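Local atomic coordinates of uncharacterized protein (Parabacteroides merdae, PDB entry 4R7F), a protein that is of unknown function but contains three immunoglobulin-like beta-sandwich domains, the first related to the opening domain of type 9 secretion system plug proteins. Residues A[52-57]-A[119-124]; A[141-146]-A[166-171]; A[246-251]-A[290-295]; A[113-118]-A[134-139]. All coordinates share one frame; numbering follows the deposited sequence. Where two conformers were deposited one is given.

Contacts 1 and 4 share strand 114-122, which pairs with strand 53-60 in contact 1 and with strand 129-138 in contact 4, so three strands of one sheet are joined. Their centres lie about 19 Å apart and they touch, Val57 packing on Tyr116 and Ile118. Contact 2 follows directly in the chain: strand 143-149 opens the next sheet, its contact centre about 20 Å from that of contact 4. Contact 3 comes last, in a third sheet, with its centre about 48 Å from that of contact 2 and about 29 Å from that of contact 1. The set thus samples separate sheets of a protein built from immunoglobulin-like sandwiches.

Contact 1. Residues A[52-57]-A[119-124]; sequences RYAYNV and QVYNED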
# COMPACT_ATOMS: atom_id res chain seq x y z
N ARG A 52 -29.84 4.62 -26.96
CA ARG A 52 -29.23 3.31 -27.23
C ARG A 52 -27.76 3.51 -27.57
O ARG A 52 -27.45 4.08 -28.62
CB ARG A 52 -29.93 2.62 -28.41
CG ARG A 52 -31.37 2.20 -28.16
CD ARG A 52 -31.46 0.91 -27.37
NE ARG A 52 -31.42 -0.27 -28.24
CZ ARG A 52 -31.67 -1.52 -27.84
NH1 ARG A 52 -31.98 -1.79 -26.57
NH2 ARG A 52 -31.60 -2.51 -28.72
N TYR A 53 -26.87 3.07 -26.69
CA TYR A 53 -25.44 3.10 -27.02
C TYR A 53 -24.93 1.70 -27.30
O TYR A 53 -25.32 0.74 -26.64
CB TYR A 53 -24.60 3.69 -25.88
CG TYR A 53 -24.97 5.08 -25.45
CD1 TYR A 53 -24.70 6.19 -26.25
CD2 TYR A 53 -25.51 5.31 -24.18
CE1 TYR A 53 -25.00 7.48 -25.82
CE2 TYR A 53 -25.81 6.60 -23.74
CZ TYR A 53 -25.57 7.68 -24.56
OH TYR A 53 -25.92 8.94 -24.12
N ALA A 54 -24.04 1.62 -28.28
CA ALA A 54 -23.36 0.39 -28.63
C ALA A 54 -21.83 0.60 -28.68
O ALA A 54 -21.35 1.72 -28.80
CB ALA A 54 -23.87 -0.07 -30.00
N TYR A 55 -21.05 -0.48 -28.60
CA TYR A 55 -19.58 -0.34 -28.60
C TYR A 55 -18.84 -1.25 -29.58
O TYR A 55 -19.36 -2.29 -29.96
CB TYR A 55 -19.03 -0.57 -27.19
CG TYR A 55 -19.25 -1.96 -26.66
CD1 TYR A 55 -20.46 -2.31 -26.09
CD2 TYR A 55 -18.24 -2.92 -26.70
CE1 TYR A 55 -20.68 -3.58 -25.58
CE2 TYR A 55 -18.45 -4.19 -26.19
CZ TYR A 55 -19.68 -4.52 -25.64
OH TYR A 55 -19.95 -5.77 -25.13
N ASN A 56 -17.64 -0.82 -29.98
CA ASN A 56 -16.66 -1.63 -30.69
C ASN A 56 -15.40 -1.86 -29.86
O ASN A 56 -14.94 -0.96 -29.15
CB ASN A 56 -16.20 -0.96 -31.98
CG ASN A 56 -17.33 -0.60 -32.90
OD1 ASN A 56 -18.31 -1.34 -33.05
ND2 ASN A 56 -17.18 0.52 -33.54
N VAL A 57 -14.80 -3.03 -30.04
CA VAL A 57 -13.55 -3.38 -29.41
C VAL A 57 -12.41 -3.19 -30.41
O VAL A 57 -12.44 -3.74 -31.53
CB VAL A 57 -13.62 -4.83 -28.90
CG1 VAL A 57 -12.36 -5.22 -28.15
CG2 VAL A 57 -14.82 -4.98 -27.98
N GLN A 119 -14.73 1.77 -28.05
CA GLN A 119 -15.29 3.01 -28.59
C GLN A 119 -16.78 2.88 -28.53
O GLN A 119 -17.32 1.89 -28.97
CB GLN A 119 -14.84 3.23 -30.01
CG GLN A 119 -13.37 3.06 -30.15
CD GLN A 119 -12.80 3.97 -31.18
OE1 GLN A 119 -12.76 3.65 -32.37
NE2 GLN A 119 -12.36 5.13 -30.73
N VAL A 120 -17.44 3.87 -27.94
CA VAL A 120 -18.88 3.84 -27.75
C VAL A 120 -19.52 4.90 -28.64
O VAL A 120 -18.92 5.93 -28.97
CB VAL A 120 -19.27 4.01 -26.28
CG1 VAL A 120 -20.79 4.04 -26.12
CG2 VAL A 120 -18.64 2.88 -25.45
N TYR A 121 -20.73 4.61 -29.08
CA TYR A 121 -21.46 5.51 -29.98
C TYR A 121 -22.94 5.30 -29.76
O TYR A 121 -23.37 4.27 -29.19
CB TYR A 121 -21.09 5.24 -31.47
CG TYR A 121 -21.28 3.80 -31.92
CD1 TYR A 121 -22.50 3.35 -32.43
CD2 TYR A 121 -20.25 2.86 -31.79
CE1 TYR A 121 -22.68 2.03 -32.83
CE2 TYR A 121 -20.43 1.53 -32.18
CZ TYR A 121 -21.64 1.13 -32.70
OH TYR A 121 -21.82 -0.17 -33.10
N ASN A 122 -23.71 6.30 -30.18
CA ASN A 122 -25.16 6.19 -30.28
C ASN A 122 -25.50 5.28 -31.45
O ASN A 122 -25.00 5.52 -32.55
CB ASN A 122 -25.72 7.57 -30.54
CG ASN A 122 -27.22 7.64 -30.33
OD1 ASN A 122 -27.98 6.71 -30.67
ND2 ASN A 122 -27.65 8.74 -29.76
N GLU A 123 -26.34 4.25 -31.24
CA GLU A 123 -26.69 3.30 -32.32
C GLU A 123 -27.14 3.98 -33.61
O GLU A 123 -26.80 3.51 -34.69
CB GLU A 123 -27.78 2.32 -31.89
CG GLU A 123 -27.28 1.18 -31.02
CD GLU A 123 -28.27 0.03 -30.89
OE1 GLU A 123 -29.51 0.27 -30.83
OE2 GLU A 123 -27.80 -1.12 -30.82
N ASP A 124 -27.88 5.09 -33.48
CA ASP A 124 -28.29 5.92 -34.63
C ASP A 124 -27.15 6.48 -35.45
O ASP A 124 -27.33 6.72 -36.64
CB ASP A 124 -29.11 7.14 -34.18
CG ASP A 124 -30.34 6.77 -33.40
OD1 ASP A 124 -30.85 5.64 -33.58
OD2 ASP A 124 -30.78 7.61 -32.60
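Strands 53-60 and 114-122 are antiparallel neighbours in a sheet of the plug-protein-like domain, and here Ala54 faces Tyr121 in a hydrogen-bonded pair. Ala54 N donates to Tyr121 O at 2.9 Å and Tyr121 N to Ala54 O at 3.0 Å; Asn56 and Gln119 form the next such pair. Tyr121 CG lies between its own backbone N and carbonyl carbon (chi1 55°), which folds the ring over the adjoining strand. Ala54 O comes against one face of that ring, toward its rim, 3.4 Å from Tyr121 CD2, and the methyl Ala54 CB meets Tyr121 CZ at 3.7 Å. On the other face of the sheet Val120 divides its methyls: CG1 touches Tyr53 CB at 3.8 Å, while CG2 touches Tyr55 CB. This face looks into the immunoglobulin-like sandwich, where the Tyr53 ring meets Tyr99 edge-to-face and Tyr55 packs on Leu101 and Leu103 of strand 96-103. Beyond the strand end, Glu123 N donates almost straight to Arg52 O (2.9 Å, 174° at the hydrogen). Glu123 then turns its carboxylate to Arg52, whose NE forms a salt bridge with Glu123 OE1 at 3.3 Å. That oxygen is met from above the carboxylate plane, and Arg52 is poorly ordered, so this bridge is probably a loose one. Glu123 OE2 is bound by Thr82 OG1, and Asn122 OD1 accepts from Asp124 N in an Asx turn.

Contact 2. Residues A[141-146]-A[166-171]; sequences VVNISA and NINNKN. With GOL (glycerol), chain B.
Asn143 and Asn168 face each other as a hydrogen-bonded pair: Asn168 N donates to Asn143 O at 2.8 Å and Asn143 N to Asn168 O at 3.2 Å. Asn143 has two conformers; in the one described the two side chains point the same way, amide planes 17° apart, and Asn168 ND2 donates nearly straight to Asn143 OD1 (2.6 Å, 174° at the hydrogen), a bond whose length is therefore uncertain. Ser145 and Asn166 form the next hydrogen-bonded pair of this beta hairpin, whose strand 143-149 is outermost in its sheet within the chain. On the other face Val142 CG2 packs on Ile167 CG2 at 3.8 Å. A leucine in place of Asn168 would probably leave Gln207 NE2 without the oxygen it binds, Asn168 OD1, and in that conformer rob Asn143 OD1 of its donor. Further out, Asn166 and Asn168 pack on Ser145 and Tyr212 of the second subunit, and in the conformers described Ser147 of that subunit bonds to Asn143 ND2 and Ser145 OG, so the polar face of the hairpin belongs to the subunit interface. At the open end a glycerol, probably from the crystallisation liquor, bridges the segments: its O1 donates to Val141 O at 2.9 Å and accepts from Asn171 N.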
# COMPACT_ATOMS: atom_id res chain seq x y z
N VAL A 141 3.10 -13.93 -17.55
CA VAL A 141 4.11 -14.97 -17.62
C VAL A 141 5.50 -14.55 -17.13
O VAL A 141 6.41 -15.36 -17.09
CB VAL A 141 4.19 -15.54 -19.06
CG1 VAL A 141 2.89 -16.27 -19.38
CG2 VAL A 141 4.51 -14.45 -20.08
N VAL A 142 5.67 -13.27 -16.79
CA VAL A 142 6.87 -12.85 -16.13
C VAL A 142 6.48 -12.06 -14.86
O VAL A 142 5.37 -11.55 -14.75
CB VAL A 142 7.75 -11.99 -17.06
CG1 VAL A 142 8.06 -12.72 -18.35
CG2 VAL A 142 7.09 -10.65 -17.35
N ASN A 143 7.41 -11.98 -13.92
CA ASN A 143 7.23 -11.32 -12.64
C ASN A 143 8.11 -10.07 -12.69
O ASN A 143 9.20 -10.11 -13.29
CB ASN A 143 7.57 -12.33 -11.50
CG ASN A 143 8.10 -11.69 -10.23
OD1 ASN A 143 9.30 -11.44 -10.12
ND2 ASN A 143 7.23 -11.48 -9.24
N ILE A 144 7.66 -8.96 -12.12
CA ILE A 144 8.44 -7.74 -12.13
C ILE A 144 8.73 -7.34 -10.71
O ILE A 144 7.80 -7.11 -9.93
CB ILE A 144 7.66 -6.61 -12.83
CG1 ILE A 144 7.30 -6.98 -14.28
CG2 ILE A 144 8.48 -5.33 -12.81
CD1 ILE A 144 6.36 -5.98 -14.96
N SER A 145 10.01 -7.27 -10.35
CA SER A 145 10.45 -6.75 -9.05
C SER A 145 10.87 -5.31 -9.22
O SER A 145 11.71 -5.04 -10.05
CB SER A 145 11.64 -7.55 -8.50
OG SER A 145 11.27 -8.89 -8.25
N ALA A 146 10.29 -4.40 -8.43
CA ALA A 146 10.47 -2.96 -8.64
C ALA A 146 10.67 -2.19 -7.34
O ALA A 146 10.35 -2.67 -6.27
CB ALA A 146 9.29 -2.39 -9.42
N ASN A 166 13.30 -5.13 -12.43
CA ASN A 166 13.87 -6.31 -13.10
C ASN A 166 12.73 -7.16 -13.54
O ASN A 166 11.75 -7.30 -12.83
CB ASN A 166 14.73 -7.15 -12.15
CG ASN A 166 15.82 -6.33 -11.50
OD1 ASN A 166 16.88 -6.14 -12.07
ND2 ASN A 166 15.52 -5.79 -10.31
N ILE A 167 12.87 -7.73 -14.73
CA ILE A 167 11.92 -8.65 -15.23
C ILE A 167 12.49 -10.01 -14.97
O ILE A 167 13.55 -10.33 -15.47
CB ILE A 167 11.71 -8.47 -16.74
CG1 ILE A 167 11.19 -7.06 -17.01
CG2 ILE A 167 10.76 -9.53 -17.26
CD1 ILE A 167 11.10 -6.73 -18.48
N ASN A 168 11.79 -10.79 -14.15
CA ASN A 168 12.13 -12.15 -13.83
C ASN A 168 11.38 -13.14 -14.73
O ASN A 168 10.20 -13.31 -14.58
CB ASN A 168 11.81 -12.38 -12.36
CG ASN A 168 12.51 -11.38 -11.44
OD1 ASN A 168 13.69 -11.07 -11.62
ND2 ASN A 168 11.79 -10.87 -10.46
N ASN A 169 12.11 -13.78 -15.65
CA ASN A 169 11.54 -14.58 -16.72
C ASN A 169 12.10 -15.99 -16.85
O ASN A 169 12.17 -16.51 -17.96
CB ASN A 169 11.68 -13.85 -18.09
CG ASN A 169 13.12 -13.74 -18.56
OD1 ASN A 169 14.05 -13.65 -17.78
ND2 ASN A 169 13.30 -13.81 -19.84
N LYS A 170 12.40 -16.64 -15.73
CA LYS A 170 12.86 -18.03 -15.73
C LYS A 170 11.87 -18.95 -16.47
O LYS A 170 12.28 -19.84 -17.21
CB LYS A 170 13.07 -18.54 -14.29
CG LYS A 170 13.54 -20.00 -14.25
CD LYS A 170 14.00 -20.50 -12.88
CE LYS A 170 12.87 -20.51 -11.84
NZ LYS A 170 11.62 -21.27 -12.14
N ASN A 171 10.58 -18.72 -16.27
CA ASN A 171 9.54 -19.51 -16.89
C ASN A 171 9.00 -18.92 -18.18
O ASN A 171 8.06 -19.46 -18.73
CB ASN A 171 8.42 -19.77 -15.88
CG ASN A 171 8.89 -20.61 -14.70
OD1 ASN A 171 9.88 -21.33 -14.81
ND2 ASN A 171 8.18 -20.53 -13.57
C1 GOL B . 7.90 -16.16 -14.48
O1 GOL B . 8.79 -16.16 -15.66
C2 GOL B . 8.52 -16.89 -13.28
O2 GOL B . 9.85 -16.41 -13.17
C3 GOL B . 7.86 -16.68 -11.91
O3 GOL B . 8.22 -17.76 -11.01

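Contact 3. Residues A[246-251]-A[290-295]; sequences NPYYNV and YYIVHF
His294 reaches across to Asn250 with the shortest bond of the contact: His294 NE2 donates to Asn250 OD1 at 2.7 Å, with 173° at the hydrogen. The bond lies in the imidazole plane and uses an in-plane lone pair of the amide oxygen, so both flat groups are held nearly coplanar. The backbones run parallel and alternate their bonds. Ile292 N donates to Tyr249 O at 2.9 Å, Val251 N to Ile292 O at 2.8 Å, and His294 N to Val251 O. Where the strands part, a water accepts from Tyr249 N and donates to Tyr290 O. Around this polar seam lie aromatic contacts. The Tyr291 ring, turned by a chi2 of -5° until its plane holds its own CA, presents a face to Tyr249 CB, which stands over its centre in a CH-pi contact, 3.5 Å from the ring centroid. The rings of Tyr249 and Tyr291 themselves meet obliquely, while Val251 CG2 abuts the edge of Tyr291, 3.8 Å from CD2. The Tyr248 ring is held between Ile292 CD1, off toward the rim of one face, and Pro247 CG, over the centre of the opposite face. In the mixed five-stranded sheet, this parallel pair is flanked by antiparallel partners: strand 239-245 beside strand 248-253, with Phe244 edge-to-face to Tyr249, and strand 332-340 beside strand 290-298, with Leu338 touching Tyr248 and Ile292.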
# COMPACT_ATOMS: atom_id res chain seq x y z
N ASN A 246 -30.35 28.77 -10.96
CA ASN A 246 -31.13 27.88 -11.76
C ASN A 246 -30.46 27.63 -13.12
O ASN A 246 -30.11 28.58 -13.83
CB ASN A 246 -32.55 28.43 -11.96
CG ASN A 246 -33.44 27.47 -12.72
OD1 ASN A 246 -33.89 26.43 -12.18
ND2 ASN A 246 -33.67 27.79 -13.99
N PRO A 247 -30.29 26.35 -13.50
CA PRO A 247 -30.80 25.12 -12.87
C PRO A 247 -29.84 24.37 -11.96
O PRO A 247 -30.16 23.26 -11.54
CB PRO A 247 -31.12 24.24 -14.08
CG PRO A 247 -30.11 24.65 -15.10
CD PRO A 247 -29.69 26.06 -14.81
N TYR A 248 -28.70 24.98 -11.62
CA TYR A 248 -27.59 24.24 -10.98
C TYR A 248 -27.18 24.80 -9.64
O TYR A 248 -27.16 26.03 -9.41
CB TYR A 248 -26.32 24.31 -11.84
CG TYR A 248 -26.37 23.69 -13.23
CD1 TYR A 248 -26.60 22.32 -13.43
CD2 TYR A 248 -26.11 24.47 -14.35
CE1 TYR A 248 -26.59 21.77 -14.71
CE2 TYR A 248 -26.11 23.93 -15.63
CZ TYR A 248 -26.36 22.58 -15.81
OH TYR A 248 -26.35 22.08 -17.10
N TYR A 249 -26.80 23.90 -8.75
CA TYR A 249 -26.00 24.31 -7.59
C TYR A 249 -24.58 24.58 -8.04
O TYR A 249 -24.09 23.94 -8.95
CB TYR A 249 -25.99 23.23 -6.51
CG TYR A 249 -27.28 23.17 -5.78
CD1 TYR A 249 -27.53 24.01 -4.71
CD2 TYR A 249 -28.27 22.27 -6.17
CE1 TYR A 249 -28.73 23.96 -4.03
CE2 TYR A 249 -29.47 22.21 -5.49
CZ TYR A 249 -29.70 23.06 -4.43
OH TYR A 249 -30.90 23.01 -3.74
N ASN A 250 -23.95 25.55 -7.40
CA ASN A 250 -22.61 26.00 -7.73
C ASN A 250 -21.75 25.86 -6.50
O ASN A 250 -22.05 26.42 -5.44
CB ASN A 250 -22.61 27.47 -8.17
CG ASN A 250 -23.04 27.66 -9.62
OD1 ASN A 250 -22.23 27.94 -10.48
ND2 ASN A 250 -24.34 27.50 -9.90
N VAL A 251 -20.67 25.12 -6.66
CA VAL A 251 -19.69 24.98 -5.61
C VAL A 251 -18.48 25.87 -5.80
O VAL A 251 -17.68 25.64 -6.70
CB VAL A 251 -19.19 23.55 -5.55
CG1 VAL A 251 -18.27 23.39 -4.33
CG2 VAL A 251 -20.37 22.59 -5.52
N TYR A 290 -25.25 16.73 -10.14
CA TYR A 290 -24.19 17.36 -10.91
C TYR A 290 -24.28 18.83 -10.57
O TYR A 290 -25.33 19.44 -10.78
CB TYR A 290 -24.34 17.18 -12.45
CG TYR A 290 -23.75 15.87 -13.01
CD1 TYR A 290 -24.50 14.69 -13.06
CD2 TYR A 290 -22.46 15.81 -13.45
CE1 TYR A 290 -23.97 13.51 -13.54
CE2 TYR A 290 -21.91 14.63 -13.93
CZ TYR A 290 -22.65 13.48 -13.97
OH TYR A 290 -22.07 12.33 -14.46
N TYR A 291 -23.18 19.39 -10.06
CA TYR A 291 -23.10 20.79 -9.68
C TYR A 291 -22.01 21.43 -10.54
O TYR A 291 -21.13 20.73 -11.05
CB TYR A 291 -22.75 20.94 -8.19
CG TYR A 291 -23.78 20.41 -7.18
CD1 TYR A 291 -25.04 19.91 -7.56
CD2 TYR A 291 -23.49 20.42 -5.81
CE1 TYR A 291 -25.95 19.44 -6.62
CE2 TYR A 291 -24.41 19.97 -4.87
CZ TYR A 291 -25.64 19.48 -5.28
OH TYR A 291 -26.54 19.01 -4.33
N ILE A 292 -22.07 22.74 -10.71
CA ILE A 292 -20.98 23.46 -11.35
C ILE A 292 -19.92 23.70 -10.30
O ILE A 292 -20.18 24.40 -9.33
CB ILE A 292 -21.39 24.84 -11.86
CG1 ILE A 292 -22.53 24.76 -12.85
CG2 ILE A 292 -20.20 25.53 -12.53
CD1 ILE A 292 -22.16 24.02 -14.11
N VAL A 293 -18.73 23.13 -10.49
CA VAL A 293 -17.66 23.39 -9.53
C VAL A 293 -16.68 24.42 -10.06
O VAL A 293 -16.23 24.31 -11.18
CB VAL A 293 -16.96 22.11 -9.15
CG1 VAL A 293 -15.90 22.36 -8.10
CG2 VAL A 293 -18.00 21.10 -8.69
N HIS A 294 -16.34 25.41 -9.22
CA HIS A 294 -15.50 26.52 -9.59
C HIS A 294 -14.15 26.41 -8.95
O HIS A 294 -14.03 26.44 -7.71
CB HIS A 294 -16.11 27.86 -9.17
CG HIS A 294 -17.44 28.14 -9.76
ND1 HIS A 294 -17.61 28.91 -10.89
CD2 HIS A 294 -18.67 27.73 -9.39
CE1 HIS A 294 -18.89 28.96 -11.19
NE2 HIS A 294 -19.55 28.24 -10.31
N PHE A 295 -13.13 26.33 -9.80
CA PHE A 295 -11.73 26.22 -9.35
C PHE A 295 -11.06 27.55 -9.54
O PHE A 295 -11.27 28.20 -10.57
CB PHE A 295 -10.96 25.21 -10.19
CG PHE A 295 -11.42 23.79 -10.04
CD1 PHE A 295 -12.55 23.34 -10.70
CD2 PHE A 295 -10.69 22.89 -9.30
CE1 PHE A 295 -12.94 22.03 -10.59
CE2 PHE A 295 -11.09 21.58 -9.17
CZ PHE A 295 -12.21 21.15 -9.83
O HOH W 1 -27.26 21.34 -9.75

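Contact 4. Residues A[113-118]-A[134-139]; sequences SGNYAI and CFSVVE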
# COMPACT_ATOMS: atom_id res chain seq x y z
N SER A 113 -3.88 -11.21 -25.24
CA SER A 113 -3.54 -10.16 -24.33
C SER A 113 -3.31 -8.87 -25.11
O SER A 113 -3.33 -8.86 -26.34
CB SER A 113 -2.28 -10.56 -23.56
OG SER A 113 -1.16 -10.54 -24.40
N GLY A 114 -3.04 -7.80 -24.39
CA GLY A 114 -2.64 -6.54 -25.02
C GLY A 114 -3.51 -5.38 -24.60
O GLY A 114 -4.26 -5.45 -23.60
N ASN A 115 -3.40 -4.30 -25.37
CA ASN A 115 -4.12 -3.08 -25.10
C ASN A 115 -5.47 -3.07 -25.85
O ASN A 115 -5.52 -3.36 -27.05
CB ASN A 115 -3.27 -1.91 -25.54
CG ASN A 115 -2.10 -1.65 -24.60
OD1 ASN A 115 -2.11 -2.08 -23.45
ND2 ASN A 115 -1.07 -0.97 -25.11
N TYR A 116 -6.55 -2.74 -25.15
CA TYR A 116 -7.90 -2.67 -25.77
C TYR A 116 -8.52 -1.27 -25.62
O TYR A 116 -8.42 -0.65 -24.56
CB TYR A 116 -8.87 -3.69 -25.18
CG TYR A 116 -8.56 -5.12 -25.58
CD1 TYR A 116 -7.69 -5.91 -24.84
CD2 TYR A 116 -9.12 -5.67 -26.70
CE1 TYR A 116 -7.38 -7.20 -25.23
CE2 TYR A 116 -8.82 -6.96 -27.09
CZ TYR A 116 -7.95 -7.71 -26.35
OH TYR A 116 -7.70 -8.98 -26.76
N ALA A 117 -9.15 -0.80 -26.70
CA ALA A 117 -9.88 0.44 -26.70
C ALA A 117 -11.34 0.18 -27.07
O ALA A 117 -11.65 -0.38 -28.12
CB ALA A 117 -9.25 1.42 -27.65
N ILE A 118 -12.22 0.61 -26.17
CA ILE A 118 -13.65 0.44 -26.33
C ILE A 118 -14.23 1.74 -26.82
O ILE A 118 -14.21 2.73 -26.09
CB ILE A 118 -14.33 0.06 -24.99
CG1 ILE A 118 -13.78 -1.25 -24.46
CG2 ILE A 118 -15.82 -0.06 -25.17
CD1 ILE A 118 -13.69 -2.36 -25.49
N CYS A 134 -10.17 2.86 -22.33
CA CYS A 134 -8.98 2.05 -22.60
C CYS A 134 -8.55 1.27 -21.36
O CYS A 134 -8.52 1.82 -20.26
CB CYS A 134 -7.83 2.97 -23.02
SG CYS A 134 -7.90 3.61 -24.69
N PHE A 135 -8.19 -0.00 -21.56
CA PHE A 135 -7.72 -0.89 -20.50
C PHE A 135 -6.82 -1.94 -21.13
O PHE A 135 -6.78 -2.09 -22.37
CB PHE A 135 -8.88 -1.56 -19.74
CG PHE A 135 -9.72 -2.47 -20.60
CD1 PHE A 135 -10.81 -1.97 -21.29
CD2 PHE A 135 -9.40 -3.82 -20.73
CE1 PHE A 135 -11.57 -2.81 -22.11
CE2 PHE A 135 -10.14 -4.66 -21.55
CZ PHE A 135 -11.23 -4.15 -22.23
N SER A 136 -6.10 -2.65 -20.30
CA SER A 136 -5.20 -3.66 -20.81
C SER A 136 -5.52 -5.03 -20.22
O SER A 136 -6.04 -5.15 -19.11
CB SER A 136 -3.76 -3.28 -20.49
OG SER A 136 -3.36 -2.07 -21.11
N VAL A 137 -5.15 -6.05 -20.98
CA VAL A 137 -5.35 -7.42 -20.60
C VAL A 137 -4.01 -8.12 -20.60
O VAL A 137 -3.33 -8.17 -21.65
CB VAL A 137 -6.26 -8.11 -21.60
CG1 VAL A 137 -6.31 -9.60 -21.33
CG2 VAL A 137 -7.65 -7.49 -21.55
N VAL A 138 -3.61 -8.61 -19.41
CA VAL A 138 -2.28 -9.22 -19.21
C VAL A 138 -2.36 -10.77 -19.14
O VAL A 138 -3.31 -11.32 -18.60
CB VAL A 138 -1.54 -8.61 -17.98
CG1 VAL A 138 -2.33 -8.72 -16.68
CG2 VAL A 138 -0.17 -9.23 -17.81
N GLU A 139 -1.40 -11.43 -19.79
CA GLU A 139 -1.09 -12.86 -19.59
C GLU A 139 0.20 -12.90 -18.80
O GLU A 139 1.27 -12.78 -19.35
CB GLU A 139 -0.97 -13.63 -20.91
CG GLU A 139 -0.10 -12.97 -21.98
CD GLU A 139 -0.07 -13.71 -23.31
OE1 GLU A 139 0.16 -14.93 -23.29
OE2 GLU A 139 -0.25 -13.05 -24.37
O HOH W 2 -2.09 -13.40 -26.18
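Phe135 turns its ring over Tyr116 because its CG sits between the backbone N and carbonyl carbon (chi1 63°); likewise Glu139, with chi1 48° and an extended chain beyond CG, brings its carboxylate to Ser113. Tyr116 CB lies over one face of the Phe135 ring, 4.1 Å from its centroid, while the two rings are slid apart and barely overlap. Ile118 CG1 closes on the ring edge at Phe135 CE1, 3.6 Å away, and Val137 CG2 meets Tyr116 CD1 at 3.6 Å. At the open end of the hairpin Ser113 OG donates to Glu139 OE2 at 2.7 Å, on that oxygen's anti lone pair. A water also bridges Glu139 OE2 and Ser113 N, and the same oxygen makes a salt bridge with Arg389 NE. With an alanine at Glu139, Ser113 OG would probably lose its acceptor and Arg389 the negative charge it pairs with. On the sheet face opposite Tyr116 and Phe135, Ser136 OG donates to Asn115 OD1 at 2.7 Å, tilted 29° from the carbonyl plane; Tyr379 OH also binds that oxygen. Gly114 pairs with Val137 through Gly114 N to Val137 O (2.8 Å), at backbone angles where a side chain would jam against the preceding carbonyl. Strands 114-122 and 129-138 thus make an antiparallel beta hairpin, with Ile118 resting on Ile41 and Phe135 on Ile39 of strand 39-46, as two sheets pack in an immunoglobulin-like sandwich.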